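Local coordinates for proteasome activator protein PA26 (Trypanosoma brucei, PDB 1YAR) that probably binds the ends of the 20S proteasome as a ring-shaped 11S-type activator and opens the gate through which substrates enter, at residues 20-25 / 94-99. Residues are numbered along the deposited sequence; the frame is centred on the assembly and turned at random. Where two conformers were deposited one is given.
Sequences DSYTET and IRTVIA
Tyr22 and Thr96 meet through a CH-pi contact, part of a small, mainly van der Waals packing site where the break between helix 11-21 and helix 24-57 rests on the C-terminal end of helix 71-99. It illustrates how a helix junction can be seated against a neighbouring helix by one aromatic ring and two branched side chains. Methyl CG2 of Thr96 lies over one face of the Tyr22 ring, 3.8 Å from the ring centroid and 20° off the normal. It is displaced toward the rim at the root of the ring, for the closest atom is CG of Tyr22, 3.6 Å from that methyl. In Thr96, chi1 of -68° sets CG2 anti to the backbone N and leaves OG1 to bond with the carbonyl oxygen of Glu92 one turn earlier and also with the hydroxyl of Thr209 of a neighbouring subunit. Val97, one residue on, packs against the connection itself. Its CG2 lies 3.4 Å from the carbonyl oxygen of Thr23, which CG1 also approaches. The same CG2 of Val97 is 4.0 Å from CB of Tyr22. Tyr22 is the first residue beyond helix 11-21 to leave helical geometry, and Thr23 N-caps the following helix, its OG1 accepting a weak bond from Thr25 N at 3.1 Å. Val97 thus meets the backbone just where the chain changes from one helix to the next. Arg101 NH1 also joins the two sides by hydrogen bonding to the carbonyl oxygens of Tyr22 and Val97. Around this site, helix 183-226 contributes Ile226 against Val97 and the Tyr218 hydroxyl to Glu24, whereas Arg212 of a neighbouring subunit packs on both Tyr22 and Thr96, placing the helix junction at a subunit interface.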
ATOM      1  N   ASP O  20      94.365  30.866  15.809  1.00 34.00           N
ATOM      2  CA  ASP O  20      95.012  31.819  14.898  1.00 34.30           C
ATOM      3  C   ASP O  20      96.504  31.560  14.717  1.00 33.82           C
ATOM      4  O   ASP O  20      97.056  31.894  13.674  1.00 33.98           O
ATOM      5  CB  ASP O  20      94.820  33.271  15.384  1.00 34.65           C
ATOM      6  CG  ASP O  20      93.390  33.775  15.206  1.00 37.86           C
ATOM      7  OD1 ASP O  20      92.567  33.086  14.564  1.00 40.18           O
ATOM      8  OD2 ASP O  20      92.992  34.863  15.683  1.00 41.52           O
ATOM      9  N   SER O  21      97.132  30.969  15.735  0.50 34.02           N
ATOM     10  CA  SER O  21      98.577  30.699  15.749  0.50 34.07           C
ATOM     11  C   SER O  21      98.973  29.389  15.063  0.50 33.98           C
ATOM     12  O   SER O  21     100.122  29.235  14.630  0.50 33.74           O
ATOM     13  CB  SER O  21      99.116  30.717  17.181  0.50 34.50           C
ATOM     14  OG  SER O  21      98.531  29.694  17.973  0.50 35.05           O
ATOM     15  N   TYR O  22      98.022  28.453  14.991  1.00 33.29           N
ATOM     16  CA  TYR O  22      98.197  27.169  14.314  1.00 32.93           C
ATOM     17  C   TYR O  22      96.976  26.917  13.449  1.00 31.71           C
ATOM     18  O   TYR O  22      95.959  26.421  13.922  1.00 30.68           O
ATOM     19  CB  TYR O  22      98.392  26.062  15.359  1.00 34.03           C
ATOM     20  CG  TYR O  22      99.770  26.124  15.985  1.00 35.70           C
ATOM     21  CD1 TYR O  22     100.036  26.925  17.105  1.00 35.58           C
ATOM     22  CD2 TYR O  22     100.816  25.402  15.429  1.00 36.61           C
ATOM     23  CE1 TYR O  22     101.330  26.983  17.647  1.00 36.73           C
ATOM     24  CE2 TYR O  22     102.086  25.454  15.960  1.00 38.12           C
ATOM     25  CZ  TYR O  22     102.336  26.234  17.053  1.00 37.12           C
ATOM     26  OH  TYR O  22     103.623  26.233  17.526  1.00 40.75           O
ATOM     27  N   THR O  23      97.068  27.319  12.187  1.00 30.82           N
ATOM     28  CA  THR O  23      95.926  27.283  11.286  1.00 30.68           C
ATOM     29  C   THR O  23      96.091  26.140  10.289  1.00 29.97           C
ATOM     30  O   THR O  23      97.143  25.484  10.250  1.00 29.91           O
ATOM     31  CB  THR O  23      95.791  28.617  10.488  1.00 30.26           C
ATOM     32  OG1 THR O  23      96.828  28.669   9.519  1.00 30.40           O
ATOM     33  CG2 THR O  23      96.039  29.868  11.352  1.00 32.46           C
ATOM     34  N   GLU O  24      95.066  25.931   9.466  1.00 29.94           N
ATOM     35  CA  GLU O  24      95.123  24.935   8.396  1.00 30.41           C
ATOM     36  C   GLU O  24      96.323  25.174   7.482  1.00 30.77           C
ATOM     37  O   GLU O  24      96.897  24.230   6.943  1.00 30.53           O
ATOM     38  CB  GLU O  24      93.834  24.927   7.584  1.00 30.40           C
ATOM     39  CG  GLU O  24      93.583  23.635   6.803  1.00 30.14           C
ATOM     40  CD  GLU O  24      94.325  23.545   5.475  1.00 31.86           C
ATOM     41  OE1 GLU O  24      94.324  24.529   4.683  1.00 30.01           O
ATOM     42  OE2 GLU O  24      94.890  22.456   5.191  1.00 30.52           O
ATOM     43  N   THR O  25      96.693  26.445   7.303  1.00 31.25           N
ATOM     44  CA  THR O  25      97.846  26.783   6.474  1.00 31.30           C
ATOM     45  C   THR O  25      99.131  26.189   7.018  1.00 30.10           C
ATOM     46  O   THR O  25      99.952  25.704   6.247  1.00 30.00           O
ATOM     47  CB  THR O  25      97.981  28.316   6.293  1.00 31.86           C
ATOM     48  OG1 THR O  25      96.838  28.788   5.578  1.00 33.07           O
ATOM     49  CG2 THR O  25      99.143  28.631   5.338  1.00 33.63           C
ATOM     50  N   ILE O  94     101.135  19.529  12.773  1.00 24.16           N
ATOM     51  CA  ILE O  94      99.833  19.004  12.330  1.00 24.24           C
ATOM     52  C   ILE O  94      98.993  18.586  13.528  1.00 23.55           C
ATOM     53  O   ILE O  94      97.802  18.875  13.585  1.00 23.17           O
ATOM     54  CB  ILE O  94      99.951  17.853  11.327  1.00 24.12           C
ATOM     55  CG1 ILE O  94     100.780  18.281  10.109  1.00 25.07           C
ATOM     56  CG2 ILE O  94      98.527  17.427  10.890  1.00 24.90           C
ATOM     57  CD1 ILE O  94     101.115  17.142   9.136  1.00 24.92           C
ATOM     58  N   ARG O  95      99.642  17.902  14.464  0.50 24.03           N
ATOM     59  CA  ARG O  95      99.015  17.428  15.677  0.50 24.58           C
ATOM     60  C   ARG O  95      98.313  18.588  16.366  0.50 24.47           C
ATOM     61  O   ARG O  95      97.136  18.490  16.711  0.50 23.92           O
ATOM     62  CB  ARG O  95     100.097  16.831  16.578  0.50 24.96           C
ATOM     63  CG  ARG O  95      99.628  15.867  17.621  0.50 27.39           C
ATOM     64  CD  ARG O  95     100.618  14.709  17.833  0.50 30.43           C
ATOM     65  NE  ARG O  95     100.777  14.362  19.243  0.50 33.58           N
ATOM     66  CZ  ARG O  95      99.918  13.629  19.944  0.50 34.90           C
ATOM     67  NH1 ARG O  95      98.826  13.145  19.367  0.50 36.90           N
ATOM     68  NH2 ARG O  95     100.157  13.368  21.222  0.50 35.70           N
ATOM     69  N   THR O  96      99.046  19.692  16.535  1.00 24.12           N
ATOM     70  CA  THR O  96      98.554  20.884  17.229  1.00 23.94           C
ATOM     71  C   THR O  96      97.333  21.463  16.522  1.00 23.23           C
ATOM     72  O   THR O  96      96.350  21.771  17.165  1.00 22.83           O
ATOM     73  CB  THR O  96      99.676  21.947  17.317  1.00 24.08           C
ATOM     74  OG1 THR O  96     100.689  21.459  18.189  1.00 23.88           O
ATOM     75  CG2 THR O  96      99.170  23.224  18.031  1.00 24.95           C
ATOM     76  N   VAL O  97      97.415  21.598  15.204  1.00 23.03           N
ATOM     77  CA  VAL O  97      96.317  22.164  14.398  1.00 23.01           C
ATOM     78  C   VAL O  97      95.023  21.373  14.634  1.00 23.13           C
ATOM     79  O   VAL O  97      93.927  21.945  14.834  1.00 22.50           O
ATOM     80  CB  VAL O  97      96.681  22.167  12.908  1.00 22.09           C
ATOM     81  CG1 VAL O  97      95.458  22.439  12.025  1.00 22.41           C
ATOM     82  CG2 VAL O  97      97.802  23.185  12.621  1.00 23.35           C
ATOM     83  N   ILE O  98      95.151  20.051  14.635  1.00 22.84           N
ATOM     84  CA  ILE O  98      93.988  19.200  14.954  1.00 23.33           C
ATOM     85  C   ILE O  98      93.559  19.274  16.429  1.00 23.36           C
ATOM     86  O   ILE O  98      92.389  19.555  16.733  1.00 23.10           O
ATOM     87  CB  ILE O  98      94.253  17.741  14.513  1.00 22.83           C
ATOM     88  CG1 ILE O  98      94.601  17.702  13.019  1.00 23.39           C
ATOM     89  CG2 ILE O  98      93.026  16.884  14.807  1.00 22.57           C
ATOM     90  CD1 ILE O  98      95.239  16.380  12.570  1.00 22.87           C
ATOM     91  N   ALA O  99      94.493  19.032  17.346  1.00 23.57           N
ATOM     92  CA  ALA O  99      94.151  18.892  18.760  1.00 23.90           C
ATOM     93  C   ALA O  99      93.478  20.124  19.361  1.00 24.01           C
ATOM     94  O   ALA O  99      92.599  19.999  20.223  1.00 24.67           O
ATOM     95  CB  ALA O  99      95.370  18.492  19.591  1.00 24.05           C
TER